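Putative polyketide biosynthesis enoyl-CoA hydratase homolog pksH (Bacillus subtilis, PDB 3HP0) catalyses the dehydration of a carrier-tethered (S)-3-hydroxy-3-methylglutaryl group to a 3-methylglutaconyl moiety during synthesis of the antibiotic bacillaene. Local coordinates at residues A[9-14]-A[40-45]; A[104-109]-A[190-195]; A[151-156]-A[216-221]. One frame throughout, in Å; residues are numbered along the deposited sequence.

Contact 1: residues A[9-14]-A[40-45]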
loop_
_atom_site.group_PDB
_atom_site.type_symbol
_atom_site.label_atom_id
_atom_site.label_comp_id
_atom_site.label_asym_id
_atom_site.label_seq_id
_atom_site.Cartn_x
_atom_site.Cartn_y
_atom_site.Cartn_z
ATOM N N ILE A 9 3.172 -14.168 3.420
ATOM C CA ILE A 9 1.954 -13.839 4.153
ATOM C C ILE A 9 1.299 -15.015 4.862
ATOM O O ILE A 9 1.489 -16.174 4.482
ATOM C CB ILE A 9 0.889 -13.221 3.219
ATOM C CG1 ILE A 9 0.593 -14.178 2.062
ATOM C CG2 ILE A 9 1.359 -11.866 2.722
ATOM C CD1 ILE A 9 -0.530 -13.735 1.159
ATOM N N LYS A 10 0.525 -14.695 5.898
ATOM C CA LYS A 10 -0.210 -15.699 6.652
ATOM C C LYS A 10 -1.684 -15.436 6.369
ATOM O O LYS A 10 -2.223 -14.403 6.760
ATOM C CB LYS A 10 0.019 -15.558 8.158
ATOM C CG LYS A 10 1.413 -15.160 8.601
ATOM C CD LYS A 10 1.481 -15.133 10.127
ATOM C CE LYS A 10 2.550 -14.173 10.644
ATOM N NZ LYS A 10 3.950 -14.544 10.267
ATOM N N VAL A 11 -2.342 -16.357 5.685
ATOM C CA VAL A 11 -3.752 -16.168 5.395
ATOM C C VAL A 11 -4.591 -16.888 6.447
ATOM O O VAL A 11 -4.208 -17.945 6.955
ATOM C CB VAL A 11 -4.107 -16.681 3.984
ATOM C CG1 VAL A 11 -5.561 -16.346 3.647
ATOM C CG2 VAL A 11 -3.175 -16.047 2.971
ATOM N N ARG A 12 -5.734 -16.300 6.777
ATOM C CA ARG A 12 -6.609 -16.872 7.783
ATOM C C ARG A 12 -8.043 -16.410 7.550
ATOM O O ARG A 12 -8.351 -15.226 7.695
ATOM C CB ARG A 12 -6.139 -16.426 9.172
ATOM C CG ARG A 12 -6.860 -17.073 10.330
ATOM C CD ARG A 12 -7.340 -16.033 11.324
ATOM N NE ARG A 12 -6.295 -15.112 11.773
ATOM C CZ ARG A 12 -6.538 -14.032 12.515
ATOM N NH1 ARG A 12 -7.783 -13.748 12.881
ATOM N NH2 ARG A 12 -5.549 -13.228 12.891
ATOM N N PHE A 13 -8.911 -17.345 7.176
ATOM C CA PHE A 13 -10.307 -17.025 6.942
ATOM C C PHE A 13 -11.098 -17.163 8.226
ATOM O O PHE A 13 -10.752 -17.962 9.102
ATOM C CB PHE A 13 -10.922 -17.952 5.894
ATOM C CG PHE A 13 -10.352 -17.784 4.523
ATOM C CD1 PHE A 13 -9.113 -18.327 4.200
ATOM C CD2 PHE A 13 -11.060 -17.093 3.547
ATOM C CE1 PHE A 13 -8.590 -18.186 2.923
ATOM C CE2 PHE A 13 -10.550 -16.946 2.268
ATOM C CZ PHE A 13 -9.310 -17.494 1.951
ATOM N N GLN A 14 -12.158 -16.373 8.343
ATOM C CA GLN A 14 -13.024 -16.423 9.521
ATOM C C GLN A 14 -14.395 -15.926 9.118
ATOM O O GLN A 14 -14.634 -14.731 9.012
ATOM C CB GLN A 14 -12.458 -15.574 10.665
ATOM C CG GLN A 14 -11.202 -16.172 11.314
ATOM C CD GLN A 14 -10.874 -15.534 12.658
ATOM O OE1 GLN A 14 -11.769 -15.070 13.375
ATOM N NE2 GLN A 14 -9.587 -15.524 13.013
ATOM N N LEU A 40 -2.320 -11.521 -4.997
ATOM C CA LEU A 40 -3.222 -11.621 -6.137
ATOM C C LEU A 40 -3.916 -12.972 -6.098
ATOM O O LEU A 40 -5.084 -13.104 -6.457
ATOM C CB LEU A 40 -2.434 -11.474 -7.434
ATOM C CG LEU A 40 -1.796 -10.094 -7.575
ATOM C CD1 LEU A 40 -0.828 -10.075 -8.742
ATOM C CD2 LEU A 40 -2.897 -9.066 -7.765
ATOM N N GLN A 41 -3.172 -13.969 -5.638
ATOM C CA GLN A 41 -3.650 -15.336 -5.521
ATOM C C GLN A 41 -4.701 -15.466 -4.418
ATOM O O GLN A 41 -5.686 -16.191 -4.566
ATOM C CB GLN A 41 -2.464 -16.242 -5.216
ATOM C CG GLN A 41 -2.809 -17.695 -5.065
ATOM C CD GLN A 41 -1.628 -18.499 -4.564
ATOM O OE1 GLN A 41 -0.525 -18.413 -5.110
ATOM N NE2 GLN A 41 -1.853 -19.288 -3.520
ATOM N N VAL A 42 -4.481 -14.773 -3.307
ATOM C CA VAL A 42 -5.422 -14.801 -2.199
ATOM C C VAL A 42 -6.691 -14.036 -2.584
ATOM O O VAL A 42 -7.801 -14.435 -2.224
ATOM C CB VAL A 42 -4.822 -14.149 -0.936
ATOM C CG1 VAL A 42 -5.875 -14.076 0.156
ATOM C CG2 VAL A 42 -3.617 -14.939 -0.459
ATOM N N LEU A 43 -6.523 -12.936 -3.313
ATOM C CA LEU A 43 -7.660 -12.132 -3.726
ATOM C C LEU A 43 -8.542 -12.858 -4.731
ATOM O O LEU A 43 -9.754 -12.643 -4.761
ATOM C CB LEU A 43 -7.196 -10.788 -4.293
ATOM C CG LEU A 43 -6.636 -9.808 -3.259
ATOM C CD1 LEU A 43 -6.367 -8.472 -3.924
ATOM C CD2 LEU A 43 -7.631 -9.638 -2.108
ATOM N N ASN A 44 -7.941 -13.709 -5.557
ATOM C CA ASN A 44 -8.717 -14.485 -6.522
ATOM C C ASN A 44 -9.601 -15.481 -5.783
ATOM O O ASN A 44 -10.714 -15.770 -6.216
ATOM C CB ASN A 44 -7.804 -15.227 -7.492
ATOM C CG ASN A 44 -7.443 -14.386 -8.691
ATOM O OD1 ASN A 44 -8.326 -13.819 -9.339
ATOM N ND2 ASN A 44 -6.151 -14.298 -9.003
ATOM N N GLN A 45 -9.109 -16.011 -4.670
ATOM C CA GLN A 45 -9.908 -16.943 -3.886
ATOM C C GLN A 45 -11.098 -16.180 -3.306
ATOM O O GLN A 45 -12.202 -16.712 -3.213
ATOM C CB GLN A 45 -9.086 -17.546 -2.746
ATOM C CG GLN A 45 -7.950 -18.445 -3.199
ATOM C CD GLN A 45 -7.153 -19.017 -2.039
ATOM O OE1 GLN A 45 -6.196 -19.767 -2.236
ATOM N NE2 GLN A 45 -7.544 -18.663 -0.823
#

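Contact 2: residues A[104-109]-A[190-195]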
loop_
_atom_site.group_PDB
_atom_site.type_symbol
_atom_site.label_atom_id
_atom_site.label_comp_id
_atom_site.label_asym_id
_atom_site.label_seq_id
_atom_site.Cartn_x
_atom_site.Cartn_y
_atom_site.Cartn_z
ATOM N N ILE A 104 -9.803 -3.607 3.851
ATOM C CA ILE A 104 -9.458 -2.795 5.011
ATOM C C ILE A 104 -8.005 -2.906 5.414
ATOM O O ILE A 104 -7.460 -4.000 5.497
ATOM C CB ILE A 104 -10.255 -3.209 6.281
ATOM C CG1 ILE A 104 -11.748 -3.274 5.992
ATOM C CG2 ILE A 104 -9.983 -2.215 7.411
ATOM C CD1 ILE A 104 -12.546 -3.721 7.193
ATOM N N SER A 105 -7.401 -1.756 5.684
ATOM C CA SER A 105 -6.026 -1.689 6.154
ATOM C C SER A 105 -6.100 -1.511 7.661
ATOM O O SER A 105 -6.916 -0.725 8.173
ATOM C CB SER A 105 -5.295 -0.477 5.577
ATOM O OG SER A 105 -4.822 -0.740 4.278
ATOM N N HIS A 106 -5.258 -2.247 8.368
ATOM C CA HIS A 106 -5.199 -2.141 9.816
ATOM C C HIS A 106 -3.749 -1.768 10.073
ATOM O O HIS A 106 -2.853 -2.609 10.000
ATOM C CB HIS A 106 -5.564 -3.471 10.467
ATOM C CG HIS A 106 -5.547 -3.429 11.960
ATOM N ND1 HIS A 106 -5.821 -2.282 12.670
ATOM C CD2 HIS A 106 -5.297 -4.391 12.878
ATOM C CE1 HIS A 106 -5.737 -2.537 13.962
ATOM N NE2 HIS A 106 -5.421 -3.810 14.116
ATOM N N VAL A 107 -3.532 -0.491 10.363
ATOM C CA VAL A 107 -2.193 0.030 10.562
ATOM C C VAL A 107 -1.742 0.344 11.980
ATOM O O VAL A 107 -2.476 0.937 12.774
ATOM C CB VAL A 107 -1.988 1.315 9.721
ATOM C CG1 VAL A 107 -0.788 1.155 8.823
ATOM C CG2 VAL A 107 -3.226 1.611 8.895
ATOM N N ARG A 108 -0.505 -0.045 12.265
ATOM C CA ARG A 108 0.144 0.208 13.547
ATOM C C ARG A 108 1.609 0.493 13.192
ATOM O O ARG A 108 2.207 -0.240 12.405
ATOM C CB ARG A 108 0.125 -1.030 14.450
ATOM C CG ARG A 108 -1.209 -1.701 14.744
ATOM C CD ARG A 108 -0.908 -3.098 15.313
ATOM N NE ARG A 108 -2.057 -3.782 15.904
ATOM C CZ ARG A 108 -2.562 -3.507 17.106
ATOM N NH1 ARG A 108 -2.024 -2.554 17.861
ATOM N NH2 ARG A 108 -3.607 -4.194 17.558
ATOM N N GLY A 109 2.191 1.545 13.753
ATOM C CA GLY A 109 3.589 1.818 13.467
ATOM C C GLY A 109 3.918 2.690 12.267
ATOM O O GLY A 109 3.047 3.319 11.672
ATOM N N VAL A 190 -10.532 -3.551 18.590
ATOM C CA VAL A 190 -11.888 -3.338 19.024
ATOM C C VAL A 190 -12.530 -2.499 17.932
ATOM O O VAL A 190 -13.664 -2.728 17.529
ATOM C CB VAL A 190 -11.936 -2.548 20.349
ATOM C CG1 VAL A 190 -13.389 -2.218 20.689
ATOM C CG2 VAL A 190 -11.259 -3.347 21.470
ATOM N N LEU A 191 -11.769 -1.518 17.467
ATOM C CA LEU A 191 -12.211 -0.609 16.422
ATOM C C LEU A 191 -12.453 -1.403 15.136
ATOM O O LEU A 191 -13.428 -1.169 14.416
ATOM C CB LEU A 191 -11.156 0.476 16.192
ATOM C CG LEU A 191 -11.536 1.540 15.166
ATOM C CD1 LEU A 191 -12.848 2.174 15.581
ATOM C CD2 LEU A 191 -10.425 2.585 15.048
ATOM N N LEU A 192 -11.567 -2.354 14.858
ATOM C CA LEU A 192 -11.706 -3.187 13.678
ATOM C C LEU A 192 -12.990 -4.001 13.800
ATOM O O LEU A 192 -13.809 -4.007 12.889
ATOM C CB LEU A 192 -10.488 -4.113 13.532
ATOM C CG LEU A 192 -10.577 -5.207 12.460
ATOM C CD1 LEU A 192 -10.942 -4.604 11.109
ATOM C CD2 LEU A 192 -9.245 -5.928 12.368
ATOM N N ARG A 193 -13.171 -4.671 14.936
ATOM C CA ARG A 193 -14.368 -5.472 15.158
ATOM C C ARG A 193 -15.664 -4.685 15.013
ATOM O O ARG A 193 -16.661 -5.230 14.545
ATOM C CB ARG A 193 -14.326 -6.143 16.534
ATOM C CG ARG A 193 -13.449 -7.392 16.595
ATOM C CD ARG A 193 -13.680 -8.172 17.894
ATOM N NE ARG A 193 -13.202 -7.448 19.069
ATOM C CZ ARG A 193 -11.925 -7.367 19.436
ATOM N NH1 ARG A 193 -10.985 -7.978 18.720
ATOM N NH2 ARG A 193 -11.587 -6.663 20.513
ATOM N N LYS A 194 -15.671 -3.416 15.409
ATOM C CA LYS A 194 -16.889 -2.619 15.278
ATOM C C LYS A 194 -17.199 -2.384 13.800
ATOM O O LYS A 194 -18.361 -2.210 13.412
ATOM C CB LYS A 194 -16.737 -1.278 15.994
ATOM C CG LYS A 194 -16.503 -1.414 17.494
ATOM C CD LYS A 194 -16.529 -0.054 18.191
ATOM C CE LYS A 194 -16.359 -0.197 19.698
ATOM N NZ LYS A 194 -16.302 1.130 20.377
ATOM N N HIS A 195 -16.147 -2.378 12.982
ATOM C CA HIS A 195 -16.292 -2.193 11.549
ATOM C C HIS A 195 -16.762 -3.502 10.913
ATOM O O HIS A 195 -17.724 -3.512 10.143
ATOM C CB HIS A 195 -14.962 -1.741 10.927
ATOM C CG HIS A 195 -14.692 -0.275 11.077
ATOM N ND1 HIS A 195 -14.296 0.297 12.269
ATOM C CD2 HIS A 195 -14.821 0.747 10.197
ATOM C CE1 HIS A 195 -14.197 1.605 12.118
ATOM N NE2 HIS A 195 -14.511 1.905 10.870
#

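Contact 3: residues A[151-156]-A[216-221]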
loop_
_atom_site.group_PDB
_atom_site.type_symbol
_atom_site.label_atom_id
_atom_site.label_comp_id
_atom_site.label_asym_id
_atom_site.label_seq_id
_atom_site.Cartn_x
_atom_site.Cartn_y
_atom_site.Cartn_z
ATOM N N LEU A 151 -2.977 7.727 -3.165
ATOM C CA LEU A 151 -2.898 8.683 -2.068
ATOM C C LEU A 151 -3.730 9.911 -2.408
ATOM O O LEU A 151 -4.556 10.370 -1.604
ATOM C CB LEU A 151 -1.438 9.103 -1.799
ATOM C CG LEU A 151 -1.260 10.067 -0.603
ATOM C CD1 LEU A 151 -1.827 9.427 0.670
ATOM C CD2 LEU A 151 0.210 10.411 -0.389
ATOM N N ILE A 152 -3.517 10.427 -3.612
ATOM C CA ILE A 152 -4.225 11.603 -4.084
ATOM C C ILE A 152 -5.732 11.406 -4.085
ATOM O O ILE A 152 -6.480 12.318 -3.737
ATOM C CB ILE A 152 -3.740 11.990 -5.503
ATOM C CG1 ILE A 152 -2.317 12.551 -5.395
ATOM C CG2 ILE A 152 -4.742 12.965 -6.174
ATOM C CD1 ILE A 152 -1.719 12.990 -6.713
ATOM N N ARG A 153 -6.187 10.219 -4.472
ATOM C CA ARG A 153 -7.623 9.974 -4.477
ATOM C C ARG A 153 -8.190 10.138 -3.053
ATOM O O ARG A 153 -9.336 10.541 -2.875
ATOM C CB ARG A 153 -7.948 8.567 -5.005
ATOM C CG ARG A 153 -9.433 8.215 -4.812
ATOM C CD ARG A 153 -9.761 6.729 -4.975
ATOM N NE ARG A 153 -11.046 6.430 -4.336
ATOM C CZ ARG A 153 -11.227 6.333 -3.015
ATOM N NH1 ARG A 153 -10.202 6.495 -2.181
ATOM N NH2 ARG A 153 -12.441 6.112 -2.524
ATOM N N ARG A 154 -7.378 9.831 -2.047
ATOM C CA ARG A 154 -7.820 9.940 -0.658
ATOM C C ARG A 154 -7.696 11.314 -0.009
ATOM O O ARG A 154 -8.619 11.763 0.665
ATOM C CB ARG A 154 -7.066 8.937 0.229
ATOM C CG ARG A 154 -7.797 7.638 0.471
ATOM C CD ARG A 154 -6.966 6.684 1.307
ATOM N NE ARG A 154 -7.709 5.467 1.593
ATOM C CZ ARG A 154 -8.533 5.309 2.627
ATOM N NH1 ARG A 154 -8.713 6.300 3.498
ATOM N NH2 ARG A 154 -9.215 4.173 2.766
ATOM N N ILE A 155 -6.567 11.991 -0.214
ATOM C CA ILE A 155 -6.357 13.276 0.454
ATOM C C ILE A 155 -6.293 14.514 -0.408
ATOM O O ILE A 155 -6.202 15.618 0.107
ATOM C CB ILE A 155 -5.078 13.237 1.296
ATOM C CG1 ILE A 155 -3.862 13.052 0.392
ATOM C CG2 ILE A 155 -5.141 12.079 2.287
ATOM C CD1 ILE A 155 -2.552 13.133 1.142
ATOM N N GLY A 156 -6.333 14.338 -1.719
ATOM C CA GLY A 156 -6.278 15.481 -2.598
ATOM C C GLY A 156 -4.865 15.716 -3.087
ATOM O O GLY A 156 -3.900 15.187 -2.532
ATOM N N SER A 216 -16.591 3.037 -12.128
ATOM C CA SER A 216 -16.937 3.627 -13.418
ATOM C C SER A 216 -17.065 5.145 -13.315
ATOM O O SER A 216 -16.816 5.872 -14.272
ATOM C CB SER A 216 -18.234 3.020 -13.965
ATOM O OG SER A 216 -19.358 3.509 -13.268
ATOM N N LEU A 217 -17.428 5.619 -12.133
ATOM C CA LEU A 217 -17.583 7.043 -11.903
ATOM C C LEU A 217 -16.233 7.764 -11.868
ATOM O O LEU A 217 -16.135 8.932 -12.231
ATOM C CB LEU A 217 -18.313 7.255 -10.582
ATOM C CG LEU A 217 -19.464 8.255 -10.550
ATOM C CD1 LEU A 217 -20.431 7.999 -11.708
ATOM C CD2 LEU A 217 -20.165 8.130 -9.199
ATOM N N ASP A 218 -15.188 7.062 -11.446
ATOM C CA ASP A 218 -13.868 7.675 -11.341
ATOM C C ASP A 218 -12.711 6.818 -11.883
ATOM O O ASP A 218 -12.353 5.805 -11.282
ATOM C CB ASP A 218 -13.625 8.045 -9.868
ATOM C CG ASP A 218 -12.184 8.433 -9.588
ATOM O OD1 ASP A 218 -11.543 9.019 -10.484
ATOM O OD2 ASP A 218 -11.697 8.165 -8.465
ATOM N N HIS A 219 -12.122 7.242 -13.000
ATOM C CA HIS A 219 -11.004 6.514 -13.629
ATOM C C HIS A 219 -9.629 7.087 -13.281
ATOM O O HIS A 219 -8.622 6.720 -13.881
ATOM C CB HIS A 219 -11.148 6.511 -15.161
ATOM C CG HIS A 219 -12.270 5.662 -15.671
ATOM N ND1 HIS A 219 -12.422 5.360 -17.009
ATOM C CD2 HIS A 219 -13.291 5.044 -15.030
ATOM C CE1 HIS A 219 -13.485 4.592 -17.168
ATOM N NE2 HIS A 219 -14.031 4.385 -15.983
ATOM N N GLN A 220 -9.606 7.993 -12.313
ATOM C CA GLN A 220 -8.393 8.661 -11.860
ATOM C C GLN A 220 -7.210 7.704 -11.704
ATOM O O GLN A 220 -6.148 7.925 -12.272
ATOM C CB GLN A 220 -8.690 9.333 -10.527
ATOM C CG GLN A 220 -7.677 10.326 -10.058
ATOM C CD GLN A 220 -7.738 10.515 -8.551
ATOM O OE1 GLN A 220 -8.822 10.643 -7.972
ATOM N NE2 GLN A 220 -6.570 10.531 -7.909
ATOM N N VAL A 221 -7.403 6.641 -10.926
ATOM C CA VAL A 221 -6.355 5.661 -10.687
ATOM C C VAL A 221 -5.860 4.949 -11.946
ATOM O O VAL A 221 -4.655 4.941 -12.224
ATOM C CB VAL A 221 -6.811 4.591 -9.668
ATOM C CG1 VAL A 221 -5.766 3.466 -9.595
ATOM C CG2 VAL A 221 -6.999 5.231 -8.291
#

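Contact 1: residues A[9-14]-A[40-45]
V42 on helix 34-48 reaches two side chains of strand 9-14, I9 and V11, and is a compact illustration of how one branched residue can tie a helix to a strand. From its CB, which faces the strand, the side chain forks. The CG1 branch stands anti to the backbone N (chi1 175°) and comes only loosely against CG1 of V11, at 4.2 Å. The CG2 branch does more: V42 CG2 lies 3.6 Å from CG2 of V11 and 3.7 Å from CD1 of I9. The two meetings differ in shape. I9 and V42 approach tip to tip, the extended I9 chain ending on the methyl, whereas V11 and V42 slide past each other in opposite directions.

This is the opening corner of the crotonase fold. Strand 9-14 is an outermost strand of the mixed sheet within the chain, antiparallel to strand 17-22, and helix 34-48 packs against that pair nearly along the first strand, the two short segments running in directions only 10° apart with their axes 11.0 Å apart. V42 also rests on C18 and I20 of strand 17-22, so its methyls sit across both strands and are buried, while L43 turns to helix 87-98.

One turn further along, the packing changes character. Q45 runs out extended beyond CG and brings its amide to the exposed ring of F13: NE2 stands near the ring plane, at the edge, 3.5 Å from CZ of F13. The nitrogen meets the rim of the phenyl group and does not lie over its face; ring and amide planes are 21° apart. V11 and Q45 both also touch Y6.

Contact 2: residues A[104-109]-A[190-195]
L192, on helix 190-199, has CD2 over one face of the H106 imidazole, 4.3 Å from H106 CD2. The ring reaches the helix with its CG anti to the backbone N (chi1 -179°). The other fork of the leucine goes elsewhere: L192 CD1 meets CD1 of I104, also at 4.3 Å, so a single buried residue fits against two residues of strand 102-107 that point to the same side. S105, between them, bonds OG1 of T122 through its OG.

In the crotonase fold this strand lies inside the sheet, flanked by parallel strands 53-57 and 124-127, and helix 190-199 packs over it; L192 and H106 both touch I126, while I104 continues onto L196 and L199 of the same helix. Within the helix, H195 folds back on its own turn, ND1 donating to the carbonyl O of L191 at 2.7 Å with an angle of 166° at the hydrogen.

No hydrogen bond joins the two segments. The polar end of H106 is served just before the helix, where NE2 bonds OD1 of D189; that carboxylate would tend to favour a proton on NE2 and to fix the ring's rotation, so that the imidazole can present a face to the methyl of L192 while NE2 keeps its partner.

Contact 3: residues A[151-156]-A[216-221]
Q220 lays its side-chain amide across the flank of helix 148-155, meeting I152 and R153. It opens helix 220-235, after the short D218-H219 link from helix 204-217, where D218 appears to form an Asx turn, in the helical part of the crotonase fold. The glutamine chain leaves with CG anti to the backbone N (chi1 -166°) and runs extended, which carries the amide out to the neighbouring helix at about a right angle to both partner side chains.

The two amide atoms do different things. NE2 touches the methyl CG2 of I152 at 3.5 Å and comes equally near to the backbone N of R153, but these are two donors and form no hydrogen bond. OE1 lies 3.7 Å from CB of R153, against the aliphatic root of the arginine. The meeting is thus one of packing, in spite of its polar atoms. Further out, R153 extends toward NE, its guanidinium plane only 16° from that of the Q220 amide, and its NE stays 4.5 Å from OD2 of D218: opposite charges that may attract each other but are too far apart for a salt bridge.

In the next shell, D218 OD1 accepts from the backbone N of Q220 at 2.9 Å, although the place of that oxygen is less sure. The side chain of R153 also touches Q97 of helix 87-98, on which V221 packs as well. On the other side of helix 148-155, R154 is gripped by D182 in a salt bridge and by the carbonyls of S120, T122 and G179. G156 follows the helix, and its positive phi (97°) takes the chain out of helical geometry while its N still bonds the O of I152 at 2.9 Å.

Overall arrangement
Contacts 1 and 2 belong to the same mixed sheet, one at the outermost strand 9-14 and one at the inner strand 102-107; their centres are 18 Å apart and their nearest atoms about 8 Å. Contact 3 joins helices instead, with its centre 26 Å from that of contact 1 and 22 Å from that of contact 2. None touches another, yet they share neighbours: helix 87-98 packs against residues of contacts 1 and 3, and T122 bonds S105 of contact 2 and R154 of contact 3. All three lie away from the active-site residues D68 and E137 and are structural packing of the fold.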